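Local coordinates for vacuolar-sorting protein BRO1 (PDB 1ZB1), which sorts cargo proteins into the intralumenal vesicles of multivesicular bodies and recruits the DOA4 deubiquitinase to endosomes, the part described being its Bro1 domain, at residues 14-19 with 125-130; 132-137 with 150-155; 155-160 with 345-350; 161-166 with 177-182; 215-220 with 338-343. All blocks are in the same frame, centred on the assembly; numbering follows the deposited sequence.

From the N terminus, the loop at 14-19 is the first piece, and contact 1 joins it to helix 118-139, closing a loop of about a hundred residues. Contact 2 follows in series and pairs that helix with the next one, 146-165, across a short turn. Contact 3 spans a far longer interval, bringing the start of helix 349-371 back to helix 146-165, with A155 shared with contact 2. Within that interval fall contact 4, the hairpin of helices 146-165 and 176-198, and contact 5, where the loop ahead of helix 349-371 runs over helix 208-230. Contacts 1 and 5 lie on opposite sides of the chain's centre, about 31 Å apart between centres.

Contact 1: residues 14-19 with 125-130; sequences KLKDTE and TLFNIA
N128 reaches from helix 118-139 to the extended loop 14-19 and grips both backbone polar groups of K16. Its CB packs on L15 CD2, and CG lies 3.8 Å from that same methyl of L15. At the tip the amide divides: OD1 accepts the amide hydrogen of K16 N at 2.9 Å along a nearly straight line (173°), while ND2 donates to K16 O at 3.0 Å, on a lone pair in the carbonyl plane. Two bonds to one residue fix the rotation of the amide and imitate the pairing of a neighbouring strand. The preceding residue, F127, packs on the aliphatic part of K16, whose CD is 3.6 Å from F127 CD1, and K14 O lies at the ring edge, near its plane. The bent K16 chain carries NZ on to Y100 O and D173. The loop is thus held between helix 118-139 and strand 97-100, to which D17 and E19 bond through their backbones.

Contact 2: residues 132-137 with 150-155; sequences IFTQIA and ANLTKA
F133 carries its CG anti to the carbonyl carbon (chi1 -84°), which puts the phenyl ring over CB of K154; the lysine has the same first torsion, and its extended chain then brings CD to the ring rim, 3.7 Å from F133 CE1. K154 CB sits 3.8 Å from the ring centroid, only 3° off the normal, a CH-pi contact over one face. At the edge of the same ring, near its plane, lies the amide oxygen of N151, with OD1 3.4 Å from F133 CD1. The amide of N151 is also packed by I136, whose CG2 is 3.5 Å from ND2, and that nitrogen is satisfied by N147 O within its own helix. On the other side of the interface the groups are small. A155 CB fits between T134 CG2, at 3.5 Å, and F133 CB, and A137 CB meets L152 CG at 3.8 Å. These short side chains let the segment axes approach to 7.8 Å in a nearly antiparallel arrangement (167°), without any hydrogen bond between the two segments. The pair belongs to the helical core of the Bro1 domain: helix 176-198 packs on T134, L152 and A155, helix 349-371 brings I352 to F133 and K154, and helix 65-86 lies against I132 and I136.

Contact 3: residues 155-160 with 345-350; sequences AFSCFE and KSPTWE
S157 and W349 meet where the loop leading into helix 349-371 of the mainly helical Bro1 domain crosses helix 146-165, with T348 as the N-cap residue whose side chain bonds to K351 N. The tight part takes in S157 and C158. With OG anti to the backbone N (chi1 179°), the S157 hydroxyl points across to the loop and donates to P347 O, the donor tilted 34° from the carbonyl plane; the modelled length of 2.5 Å is shorter than usual and its exact value doubtful. Beside it, C158 SG approaches the six-membered ring of W349 obliquely, 4.7 Å from the centroid, and touches CE3 at 3.8 Å. This sulfur-aromatic contact is buried, and Y76 and Y161 add further aromatic packing round the indole. Toward the more exposed side the fit is looser. S346 CB still reaches F156 CD2, at 3.5 Å, on a ring that stacks on H187, but S346 OG comes no nearer than 3.9 Å to E160 OE1. A water completes the join between the two backbones: it donates to S157 O at 2.9 Å and accepts a weak bond from W349 N at 3.4 Å.

Contact 4: residues 161-166 with 177-182; sequences YLSENF and ENTRFL
S163 and T179 face each other where helices 146-165 and 176-198 run side by side in opposite directions, the segment axes 7.9 Å apart at a crossing angle of -158°. The two helices form an antiparallel helical hairpin of the Bro1 domain, and the contact lies near its turn. Small residues permit the close approach: T179 OG1 presses on S163 CB at 3.1 Å, while its other branch, CG2, packs on L162 CB at 4.1 Å. S163 OG, placed between the backbone N and the carbonyl carbon (chi1 71°), bonds back to E160 O in its own helix; S163 OG also lies over one face of the R180 guanidinium, offset toward the rim. The R180 chain bends at chi2 and chi3 to get there. At the edge of the same group, near its plane, E164 OE2 forms a salt bridge with NH1 at 3.6 Å, the carboxylate turned 81° from the guanidinium; E160 adds a long, weak ion pair to NH2. Beside the serine, a water spans the helices, 2.8 Å from T179 OG1 and donating a weak bond of 2.7 Å to L162 O.

Contact 5: residues 215-220 with 338-343; sequences SRATCN and IKALDA
The guanidinium of R216 has I338 O at its edge, near its plane, with NH1 3.5 Å from that carbonyl oxygen; over one face, offset toward the rim, stands ND2 of N220 from the next turn of the same helix. The N220 amide nitrogen in turn meets A340 CB at 3.5 Å. R216 faces the loop, which sets its CB 3.9 Å from I338 CG2, and the torsion that turns CG anti to the backbone N (chi1 -174°) brings CG to A340 CB at 3.9 Å. The backbones come closest at A217 and A340, where two alanine methyls face each other, CB to CB at 4.0 Å, and A217 CB also packs on L341 O at 3.2 Å. Past this point D342 turns to H187 and A343 N bonds to Q191, both on helix 176-198. The arrangement is an extended segment laid over a helix: the irregular linker between helices 303-322 and 349-371 runs across helix 208-230 on the surface of the Bro1 domain's helical array.

Contact 1: residues 14-19 with 125-130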
# COMPACT_ATOMS: atom_id res chain seq x y z
N LYS A 14 -1.01 -7.39 -7.21
CA LYS A 14 -1.74 -8.57 -7.67
C LYS A 14 -2.52 -9.30 -6.59
O LYS A 14 -2.05 -9.42 -5.45
CB LYS A 14 -0.78 -9.55 -8.34
CG LYS A 14 -0.06 -8.97 -9.55
CD LYS A 14 -1.06 -8.64 -10.65
CE LYS A 14 -0.38 -8.10 -11.89
NZ LYS A 14 -1.35 -7.76 -12.96
N LEU A 15 -3.69 -9.79 -6.96
CA LEU A 15 -4.55 -10.55 -6.04
C LEU A 15 -4.09 -12.01 -6.00
O LEU A 15 -3.41 -12.48 -6.91
CB LEU A 15 -6.00 -10.54 -6.54
CG LEU A 15 -6.80 -9.25 -6.55
CD1 LEU A 15 -8.15 -9.46 -7.28
CD2 LEU A 15 -7.03 -8.80 -5.10
N LYS A 16 -4.46 -12.71 -4.93
CA LYS A 16 -4.14 -14.13 -4.82
C LYS A 16 -5.40 -14.87 -5.25
O LYS A 16 -6.50 -14.56 -4.79
CB LYS A 16 -3.79 -14.50 -3.37
CG LYS A 16 -2.50 -13.86 -2.84
CD LYS A 16 -2.32 -14.10 -1.33
CE LYS A 16 -2.19 -15.59 -1.01
NZ LYS A 16 -1.14 -16.25 -1.84
N ASP A 17 -5.27 -15.85 -6.14
CA ASP A 17 -6.42 -16.61 -6.59
C ASP A 17 -6.69 -17.74 -5.59
O ASP A 17 -5.82 -18.10 -4.81
CB ASP A 17 -6.19 -17.21 -7.98
CG ASP A 17 -6.03 -16.15 -9.06
OD1 ASP A 17 -6.61 -15.05 -8.90
OD2 ASP A 17 -5.34 -16.41 -10.07
N THR A 18 -7.90 -18.29 -5.63
CA THR A 18 -8.28 -19.38 -4.73
C THR A 18 -9.19 -20.35 -5.47
O THR A 18 -9.84 -19.99 -6.45
CB THR A 18 -9.04 -18.87 -3.49
OG1 THR A 18 -9.32 -19.96 -2.61
CG2 THR A 18 -10.38 -18.22 -3.91
N GLU A 19 -9.24 -21.59 -5.00
CA GLU A 19 -10.11 -22.57 -5.63
C GLU A 19 -11.49 -22.49 -5.01
O GLU A 19 -11.64 -22.15 -3.83
CB GLU A 19 -9.54 -23.99 -5.46
CG GLU A 19 -8.27 -24.20 -6.26
CD GLU A 19 -7.87 -25.66 -6.36
OE1 GLU A 19 -6.94 -25.95 -7.15
OE2 GLU A 19 -8.47 -26.50 -5.66
N THR A 125 -7.30 -13.73 2.69
CA THR A 125 -8.41 -12.83 2.44
C THR A 125 -8.00 -11.37 2.73
O THR A 125 -8.29 -10.46 1.96
CB THR A 125 -9.64 -13.20 3.31
OG1 THR A 125 -10.17 -14.46 2.87
CG2 THR A 125 -10.72 -12.13 3.20
N LEU A 126 -7.31 -11.15 3.85
CA LEU A 126 -6.88 -9.80 4.22
C LEU A 126 -5.84 -9.26 3.24
O LEU A 126 -5.76 -8.05 2.98
CB LEU A 126 -6.35 -9.77 5.66
CG LEU A 126 -5.77 -8.44 6.17
CD1 LEU A 126 -6.76 -7.30 5.93
CD2 LEU A 126 -5.47 -8.58 7.66
N PHE A 127 -5.02 -10.15 2.69
CA PHE A 127 -4.03 -9.73 1.71
C PHE A 127 -4.78 -9.14 0.50
O PHE A 127 -4.42 -8.09 -0.03
CB PHE A 127 -3.19 -10.94 1.26
CG PHE A 127 -2.11 -10.61 0.27
CD1 PHE A 127 -2.40 -10.52 -1.09
CD2 PHE A 127 -0.80 -10.37 0.70
CE1 PHE A 127 -1.40 -10.20 -2.02
CE2 PHE A 127 0.21 -10.05 -0.22
CZ PHE A 127 -0.09 -9.96 -1.58
N ASN A 128 -5.84 -9.82 0.08
CA ASN A 128 -6.63 -9.33 -1.05
C ASN A 128 -7.38 -8.05 -0.71
O ASN A 128 -7.54 -7.17 -1.55
CB ASN A 128 -7.58 -10.44 -1.55
CG ASN A 128 -6.87 -11.47 -2.42
OD1 ASN A 128 -5.72 -11.27 -2.81
ND2 ASN A 128 -7.54 -12.57 -2.73
N ILE A 129 -7.83 -7.92 0.54
CA ILE A 129 -8.53 -6.72 0.98
C ILE A 129 -7.58 -5.52 0.82
O ILE A 129 -7.96 -4.45 0.32
CB ILE A 129 -8.97 -6.85 2.46
CG1 ILE A 129 -10.18 -7.79 2.56
CG2 ILE A 129 -9.29 -5.48 3.05
CD1 ILE A 129 -10.60 -8.11 3.99
N ALA A 130 -6.33 -5.71 1.25
CA ALA A 130 -5.32 -4.65 1.14
C ALA A 130 -5.10 -4.29 -0.33
O ALA A 130 -5.04 -3.11 -0.71
CB ALA A 130 -4.00 -5.12 1.77

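Contact 2: residues 132-137 with 150-155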
# COMPACT_ATOMS: atom_id res chain seq x y z
N ILE A 132 -7.17 -4.76 -2.82
CA ILE A 132 -8.38 -4.13 -3.34
C ILE A 132 -8.44 -2.65 -2.96
O ILE A 132 -8.92 -1.82 -3.73
CB ILE A 132 -9.64 -4.89 -2.86
CG1 ILE A 132 -9.65 -6.30 -3.47
CG2 ILE A 132 -10.91 -4.14 -3.29
CD1 ILE A 132 -10.73 -7.22 -2.93
N PHE A 133 -7.94 -2.29 -1.78
CA PHE A 133 -7.94 -0.88 -1.40
C PHE A 133 -7.05 -0.10 -2.39
O PHE A 133 -7.37 1.03 -2.74
CB PHE A 133 -7.43 -0.68 0.03
CG PHE A 133 -8.48 -0.85 1.10
CD1 PHE A 133 -9.68 -0.12 1.05
CD2 PHE A 133 -8.27 -1.71 2.17
CE1 PHE A 133 -10.64 -0.25 2.05
CE2 PHE A 133 -9.23 -1.85 3.19
CZ PHE A 133 -10.41 -1.12 3.13
N THR A 134 -5.94 -0.70 -2.84
CA THR A 134 -5.09 0.01 -3.79
C THR A 134 -5.77 0.09 -5.16
O THR A 134 -5.53 1.03 -5.93
CB THR A 134 -3.68 -0.65 -3.95
OG1 THR A 134 -3.78 -1.89 -4.65
CG2 THR A 134 -3.04 -0.89 -2.58
N GLN A 135 -6.62 -0.88 -5.47
CA GLN A 135 -7.33 -0.85 -6.76
C GLN A 135 -8.41 0.23 -6.74
O GLN A 135 -8.68 0.87 -7.76
CB GLN A 135 -7.94 -2.22 -7.06
CG GLN A 135 -6.89 -3.33 -7.17
CD GLN A 135 -7.50 -4.69 -7.46
OE1 GLN A 135 -8.54 -5.05 -6.93
NE2 GLN A 135 -6.82 -5.47 -8.30
N ILE A 136 -9.03 0.44 -5.58
CA ILE A 136 -10.06 1.47 -5.46
C ILE A 136 -9.37 2.82 -5.63
O ILE A 136 -9.88 3.71 -6.31
CB ILE A 136 -10.78 1.39 -4.08
CG1 ILE A 136 -11.57 0.07 -3.98
CG2 ILE A 136 -11.74 2.57 -3.91
CD1 ILE A 136 -12.20 -0.19 -2.60
N ALA A 137 -8.19 2.97 -5.02
CA ALA A 137 -7.42 4.22 -5.12
C ALA A 137 -7.05 4.50 -6.57
O ALA A 137 -7.14 5.64 -7.03
CB ALA A 137 -6.16 4.13 -4.27
N ALA A 150 -7.02 8.32 0.92
CA ALA A 150 -7.71 7.59 1.98
C ALA A 150 -7.65 6.08 1.79
O ALA A 150 -7.50 5.33 2.76
CB ALA A 150 -9.16 8.06 2.06
N ASN A 151 -7.78 5.62 0.55
CA ASN A 151 -7.75 4.19 0.27
C ASN A 151 -6.33 3.60 0.34
O ASN A 151 -6.15 2.47 0.78
CB ASN A 151 -8.41 3.90 -1.08
CG ASN A 151 -9.94 3.80 -0.96
OD1 ASN A 151 -10.46 2.82 -0.45
ND2 ASN A 151 -10.64 4.84 -1.42
N LEU A 152 -5.33 4.37 -0.08
CA LEU A 152 -3.95 3.88 0.02
C LEU A 152 -3.56 3.82 1.49
O LEU A 152 -2.77 2.97 1.91
CB LEU A 152 -3.00 4.82 -0.74
CG LEU A 152 -3.02 4.69 -2.27
CD1 LEU A 152 -2.24 5.83 -2.90
CD2 LEU A 152 -2.42 3.34 -2.69
N THR A 153 -4.12 4.72 2.29
CA THR A 153 -3.85 4.75 3.72
C THR A 153 -4.39 3.47 4.36
O THR A 153 -3.73 2.86 5.20
CB THR A 153 -4.48 6.00 4.38
OG1 THR A 153 -3.81 7.18 3.91
CG2 THR A 153 -4.36 5.94 5.91
N LYS A 154 -5.59 3.06 3.95
CA LYS A 154 -6.17 1.83 4.50
C LYS A 154 -5.37 0.61 4.04
O LYS A 154 -5.17 -0.33 4.81
CB LYS A 154 -7.64 1.70 4.10
CG LYS A 154 -8.56 2.67 4.84
CD LYS A 154 -10.00 2.54 4.39
CE LYS A 154 -10.91 3.46 5.19
NZ LYS A 154 -12.32 3.40 4.70
N ALA A 155 -4.91 0.62 2.79
CA ALA A 155 -4.11 -0.51 2.30
C ALA A 155 -2.89 -0.65 3.20
O ALA A 155 -2.55 -1.75 3.63
CB ALA A 155 -3.68 -0.27 0.85

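Contact 3: residues 155-160 with 345-350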
# COMPACT_ATOMS: atom_id res chain seq x y z
N ALA A 155 -4.91 0.62 2.79
CA ALA A 155 -4.11 -0.51 2.30
C ALA A 155 -2.89 -0.65 3.20
O ALA A 155 -2.55 -1.75 3.63
CB ALA A 155 -3.68 -0.27 0.85
N PHE A 156 -2.25 0.48 3.49
CA PHE A 156 -1.07 0.54 4.35
C PHE A 156 -1.38 -0.15 5.68
O PHE A 156 -0.63 -1.02 6.14
CB PHE A 156 -0.68 2.02 4.55
CG PHE A 156 0.32 2.27 5.66
CD1 PHE A 156 1.39 1.41 5.89
CD2 PHE A 156 0.21 3.43 6.44
CE1 PHE A 156 2.34 1.70 6.87
CE2 PHE A 156 1.16 3.72 7.43
CZ PHE A 156 2.23 2.85 7.64
N SER A 157 -2.50 0.21 6.29
CA SER A 157 -2.92 -0.37 7.55
C SER A 157 -3.10 -1.90 7.47
O SER A 157 -2.68 -2.62 8.38
CB SER A 157 -4.21 0.29 8.02
OG SER A 157 -4.66 -0.26 9.24
N CYS A 158 -3.73 -2.39 6.41
CA CYS A 158 -3.94 -3.83 6.24
C CYS A 158 -2.64 -4.63 6.09
O CYS A 158 -2.47 -5.67 6.73
CB CYS A 158 -4.85 -4.10 5.04
SG CYS A 158 -6.54 -3.46 5.22
N PHE A 159 -1.72 -4.15 5.25
CA PHE A 159 -0.44 -4.85 5.06
C PHE A 159 0.41 -4.84 6.32
O PHE A 159 1.14 -5.80 6.60
CB PHE A 159 0.35 -4.22 3.91
CG PHE A 159 -0.15 -4.60 2.54
CD1 PHE A 159 -0.29 -5.95 2.19
CD2 PHE A 159 -0.46 -3.62 1.60
CE1 PHE A 159 -0.71 -6.32 0.92
CE2 PHE A 159 -0.88 -3.98 0.31
CZ PHE A 159 -1.01 -5.34 -0.03
N GLU A 160 0.31 -3.76 7.08
CA GLU A 160 1.05 -3.62 8.33
C GLU A 160 0.57 -4.66 9.34
O GLU A 160 1.38 -5.33 9.98
CB GLU A 160 0.84 -2.20 8.89
CG GLU A 160 1.46 -1.97 10.25
CD GLU A 160 1.33 -0.52 10.70
OE1 GLU A 160 0.19 -0.05 10.88
OE2 GLU A 160 2.38 0.14 10.86
N LYS A 345 -1.75 9.34 8.52
CA LYS A 345 -2.06 8.73 9.80
C LYS A 345 -2.90 7.49 9.52
O LYS A 345 -4.08 7.60 9.17
CB LYS A 345 -2.84 9.70 10.69
CG LYS A 345 -2.10 11.01 10.98
CD LYS A 345 -2.96 11.93 11.84
CE LYS A 345 -2.24 13.24 12.14
NZ LYS A 345 -3.05 14.13 13.02
N SER A 346 -2.31 6.31 9.68
CA SER A 346 -3.03 5.08 9.41
C SER A 346 -3.89 4.60 10.57
O SER A 346 -3.46 4.59 11.73
CB SER A 346 -2.06 3.96 9.03
OG SER A 346 -1.38 3.47 10.17
N PRO A 347 -5.14 4.20 10.28
CA PRO A 347 -6.07 3.71 11.29
C PRO A 347 -5.68 2.26 11.57
O PRO A 347 -4.87 1.69 10.85
CB PRO A 347 -7.41 3.84 10.59
CG PRO A 347 -7.06 3.46 9.19
CD PRO A 347 -5.77 4.22 8.95
N THR A 348 -6.23 1.66 12.61
CA THR A 348 -5.88 0.26 12.88
C THR A 348 -6.74 -0.64 11.99
O THR A 348 -7.81 -0.23 11.56
CB THR A 348 -6.15 -0.12 14.35
OG1 THR A 348 -7.51 0.18 14.68
CG2 THR A 348 -5.21 0.65 15.28
N TRP A 349 -6.26 -1.85 11.70
CA TRP A 349 -7.02 -2.80 10.90
C TRP A 349 -8.30 -3.07 11.68
O TRP A 349 -9.38 -3.20 11.10
CB TRP A 349 -6.25 -4.12 10.71
CG TRP A 349 -7.12 -5.33 10.35
CD1 TRP A 349 -7.15 -6.53 11.00
CD2 TRP A 349 -8.07 -5.43 9.27
NE1 TRP A 349 -8.07 -7.38 10.41
CE2 TRP A 349 -8.64 -6.73 9.35
CE3 TRP A 349 -8.49 -4.56 8.26
CZ2 TRP A 349 -9.62 -7.17 8.44
CZ3 TRP A 349 -9.47 -5.00 7.36
CH2 TRP A 349 -10.02 -6.29 7.46
N GLU A 350 -8.17 -3.13 13.00
CA GLU A 350 -9.30 -3.36 13.89
C GLU A 350 -10.44 -2.36 13.65
O GLU A 350 -11.61 -2.74 13.63
CB GLU A 350 -8.86 -3.30 15.36
CG GLU A 350 -7.97 -4.45 15.83
CD GLU A 350 -6.50 -4.28 15.45
OE1 GLU A 350 -5.67 -5.06 15.97
OE2 GLU A 350 -6.17 -3.38 14.64
O HOH W 1 -2.93 -1.84 11.13

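Contact 4: residues 161-166 with 177-182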
# COMPACT_ATOMS: atom_id res chain seq x y z
N TYR A 161 -0.75 -4.81 9.46
CA TYR A 161 -1.34 -5.78 10.38
C TYR A 161 -0.91 -7.19 9.99
O TYR A 161 -0.62 -8.03 10.85
CB TYR A 161 -2.86 -5.68 10.36
CG TYR A 161 -3.56 -6.65 11.30
CD1 TYR A 161 -3.85 -6.29 12.61
CD2 TYR A 161 -3.91 -7.94 10.87
CE1 TYR A 161 -4.49 -7.18 13.48
CE2 TYR A 161 -4.54 -8.83 11.73
CZ TYR A 161 -4.83 -8.44 13.03
OH TYR A 161 -5.48 -9.31 13.88
N LEU A 162 -0.90 -7.46 8.69
CA LEU A 162 -0.49 -8.76 8.19
C LEU A 162 0.97 -9.08 8.56
O LEU A 162 1.29 -10.19 9.00
CB LEU A 162 -0.64 -8.80 6.66
CG LEU A 162 -2.07 -8.95 6.12
CD1 LEU A 162 -2.08 -8.67 4.62
CD2 LEU A 162 -2.60 -10.36 6.40
N SER A 163 1.86 -8.11 8.38
CA SER A 163 3.27 -8.35 8.68
C SER A 163 3.53 -8.56 10.17
O SER A 163 4.42 -9.31 10.54
CB SER A 163 4.15 -7.20 8.18
OG SER A 163 3.95 -6.04 8.96
N GLU A 164 2.74 -7.91 11.01
CA GLU A 164 2.92 -8.04 12.45
C GLU A 164 2.12 -9.16 13.10
O GLU A 164 2.42 -9.55 14.24
CB GLU A 164 2.56 -6.72 13.14
CG GLU A 164 3.28 -5.51 12.57
CD GLU A 164 2.98 -4.23 13.33
OE1 GLU A 164 1.83 -4.05 13.77
OE2 GLU A 164 3.90 -3.40 13.48
N ASN A 165 1.13 -9.72 12.40
CA ASN A 165 0.30 -10.76 13.00
C ASN A 165 0.33 -12.19 12.45
O ASN A 165 -0.12 -13.11 13.12
CB ASN A 165 -1.15 -10.27 13.04
CG ASN A 165 -1.35 -9.17 14.07
OD1 ASN A 165 -1.54 -9.45 15.26
ND2 ASN A 165 -1.26 -7.92 13.63
N PHE A 166 0.84 -12.39 11.24
CA PHE A 166 0.92 -13.75 10.69
C PHE A 166 2.37 -14.03 10.33
O PHE A 166 2.90 -13.46 9.38
CB PHE A 166 0.01 -13.88 9.47
CG PHE A 166 -1.43 -13.54 9.75
CD1 PHE A 166 -1.91 -12.25 9.57
CD2 PHE A 166 -2.30 -14.52 10.24
CE1 PHE A 166 -3.24 -11.94 9.85
CE2 PHE A 166 -3.63 -14.21 10.52
CZ PHE A 166 -4.11 -12.92 10.33
N GLU A 177 8.38 -9.94 5.91
CA GLU A 177 9.17 -8.90 5.25
C GLU A 177 8.55 -8.43 3.94
O GLU A 177 8.75 -7.28 3.53
CB GLU A 177 10.62 -9.38 5.02
CG GLU A 177 10.78 -10.61 4.14
CD GLU A 177 10.48 -11.93 4.85
OE1 GLU A 177 10.65 -12.99 4.22
OE2 GLU A 177 10.06 -11.91 6.04
N ASN A 178 7.78 -9.29 3.28
CA ASN A 178 7.15 -8.90 2.03
C ASN A 178 5.89 -8.06 2.24
O ASN A 178 5.62 -7.15 1.46
CB ASN A 178 6.86 -10.13 1.17
CG ASN A 178 8.14 -10.81 0.69
OD1 ASN A 178 9.14 -10.14 0.43
ND2 ASN A 178 8.10 -12.13 0.56
N THR A 179 5.14 -8.35 3.29
CA THR A 179 3.95 -7.55 3.56
C THR A 179 4.38 -6.20 4.13
O THR A 179 3.69 -5.19 3.96
CB THR A 179 2.98 -8.26 4.54
OG1 THR A 179 3.72 -8.87 5.60
CG2 THR A 179 2.17 -9.32 3.78
N ARG A 180 5.54 -6.16 4.79
CA ARG A 180 6.06 -4.91 5.33
C ARG A 180 6.44 -4.02 4.13
O ARG A 180 6.18 -2.80 4.12
CB ARG A 180 7.29 -5.17 6.19
CG ARG A 180 7.95 -3.93 6.78
CD ARG A 180 7.56 -3.75 8.24
NE ARG A 180 6.37 -2.91 8.40
CZ ARG A 180 5.62 -2.88 9.49
NH1 ARG A 180 5.91 -3.65 10.53
NH2 ARG A 180 4.57 -2.07 9.55
N PHE A 181 7.06 -4.63 3.13
CA PHE A 181 7.47 -3.93 1.91
C PHE A 181 6.22 -3.34 1.25
O PHE A 181 6.19 -2.16 0.89
CB PHE A 181 8.18 -4.91 0.96
CG PHE A 181 8.43 -4.37 -0.43
CD1 PHE A 181 9.24 -3.25 -0.62
CD2 PHE A 181 7.86 -4.98 -1.54
CE1 PHE A 181 9.47 -2.75 -1.91
CE2 PHE A 181 8.08 -4.50 -2.83
CZ PHE A 181 8.90 -3.37 -3.01
N LEU A 182 5.18 -4.16 1.10
CA LEU A 182 3.94 -3.69 0.50
C LEU A 182 3.34 -2.53 1.30
O LEU A 182 2.81 -1.57 0.72
CB LEU A 182 2.95 -4.86 0.38
CG LEU A 182 2.77 -5.54 -0.99
CD1 LEU A 182 3.96 -5.27 -1.89
CD2 LEU A 182 2.54 -7.03 -0.79
O HOH W 2 2.46 -11.13 6.70

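Contact 5: residues 215-220 with 338-343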
# COMPACT_ATOMS: atom_id res chain seq x y z
N SER A 215 7.73 16.96 0.87
CA SER A 215 8.51 16.31 -0.18
C SER A 215 9.63 15.51 0.45
O SER A 215 9.94 14.41 -0.00
CB SER A 215 9.10 17.35 -1.13
OG SER A 215 8.09 17.91 -1.95
N ARG A 216 10.23 16.04 1.51
CA ARG A 216 11.31 15.33 2.16
C ARG A 216 10.79 14.03 2.73
O ARG A 216 11.45 12.99 2.66
CB ARG A 216 11.93 16.17 3.29
CG ARG A 216 13.15 15.51 3.89
CD ARG A 216 14.24 15.32 2.84
NE ARG A 216 15.22 14.30 3.20
CZ ARG A 216 15.99 14.34 4.28
NH1 ARG A 216 15.92 15.37 5.12
NH2 ARG A 216 16.85 13.36 4.52
N ALA A 217 9.59 14.07 3.29
CA ALA A 217 8.99 12.87 3.87
C ALA A 217 8.74 11.83 2.77
O ALA A 217 8.96 10.63 2.99
CB ALA A 217 7.68 13.22 4.58
N THR A 218 8.30 12.27 1.60
CA THR A 218 8.04 11.36 0.48
C THR A 218 9.33 10.63 0.12
O THR A 218 9.34 9.42 -0.11
CB THR A 218 7.53 12.12 -0.75
OG1 THR A 218 6.34 12.86 -0.40
CG2 THR A 218 7.19 11.15 -1.88
N CYS A 219 10.43 11.39 0.09
CA CYS A 219 11.74 10.83 -0.21
C CYS A 219 12.11 9.78 0.83
O CYS A 219 12.47 8.65 0.47
CB CYS A 219 12.80 11.95 -0.21
SG CYS A 219 14.49 11.32 -0.12
N ASN A 220 12.01 10.13 2.11
CA ASN A 220 12.36 9.18 3.17
C ASN A 220 11.54 7.89 3.09
O ASN A 220 12.06 6.80 3.32
CB ASN A 220 12.17 9.82 4.55
CG ASN A 220 13.11 11.00 4.79
OD1 ASN A 220 14.20 11.08 4.21
ND2 ASN A 220 12.70 11.92 5.66
N ILE A 338 16.17 20.48 6.45
CA ILE A 338 14.79 20.31 6.04
C ILE A 338 14.18 19.22 6.91
O ILE A 338 14.60 18.07 6.87
CB ILE A 338 14.68 19.87 4.56
CG1 ILE A 338 15.41 20.88 3.67
CG2 ILE A 338 13.22 19.78 4.15
CD1 ILE A 338 15.41 20.51 2.20
N LYS A 339 13.17 19.60 7.69
CA LYS A 339 12.51 18.67 8.60
C LYS A 339 11.27 18.02 7.98
O LYS A 339 10.23 18.66 7.80
CB LYS A 339 12.13 19.42 9.88
CG LYS A 339 13.31 20.18 10.48
CD LYS A 339 12.86 21.23 11.48
CE LYS A 339 14.03 22.09 11.92
NZ LYS A 339 13.59 23.21 12.81
N ALA A 340 11.39 16.74 7.66
CA ALA A 340 10.31 15.97 7.03
C ALA A 340 8.99 15.99 7.79
O ALA A 340 8.96 15.98 9.02
CB ALA A 340 10.77 14.53 6.83
N LEU A 341 7.89 16.02 7.04
CA LEU A 341 6.55 16.02 7.61
C LEU A 341 5.71 14.90 7.00
O LEU A 341 5.30 14.99 5.84
CB LEU A 341 5.87 17.37 7.37
CG LEU A 341 4.45 17.51 7.93
CD1 LEU A 341 4.50 17.41 9.44
CD2 LEU A 341 3.83 18.83 7.50
N ASP A 342 5.46 13.86 7.78
CA ASP A 342 4.65 12.70 7.36
C ASP A 342 3.17 13.05 7.58
O ASP A 342 2.73 13.20 8.71
CB ASP A 342 5.01 11.49 8.23
CG ASP A 342 4.44 10.18 7.69
OD1 ASP A 342 3.41 10.21 6.99
OD2 ASP A 342 5.03 9.13 7.99
N ALA A 343 2.41 13.17 6.49
CA ALA A 343 0.99 13.54 6.59
C ALA A 343 -0.00 12.37 6.65
O ALA A 343 -1.21 12.60 6.74
CB ALA A 343 0.63 14.45 5.43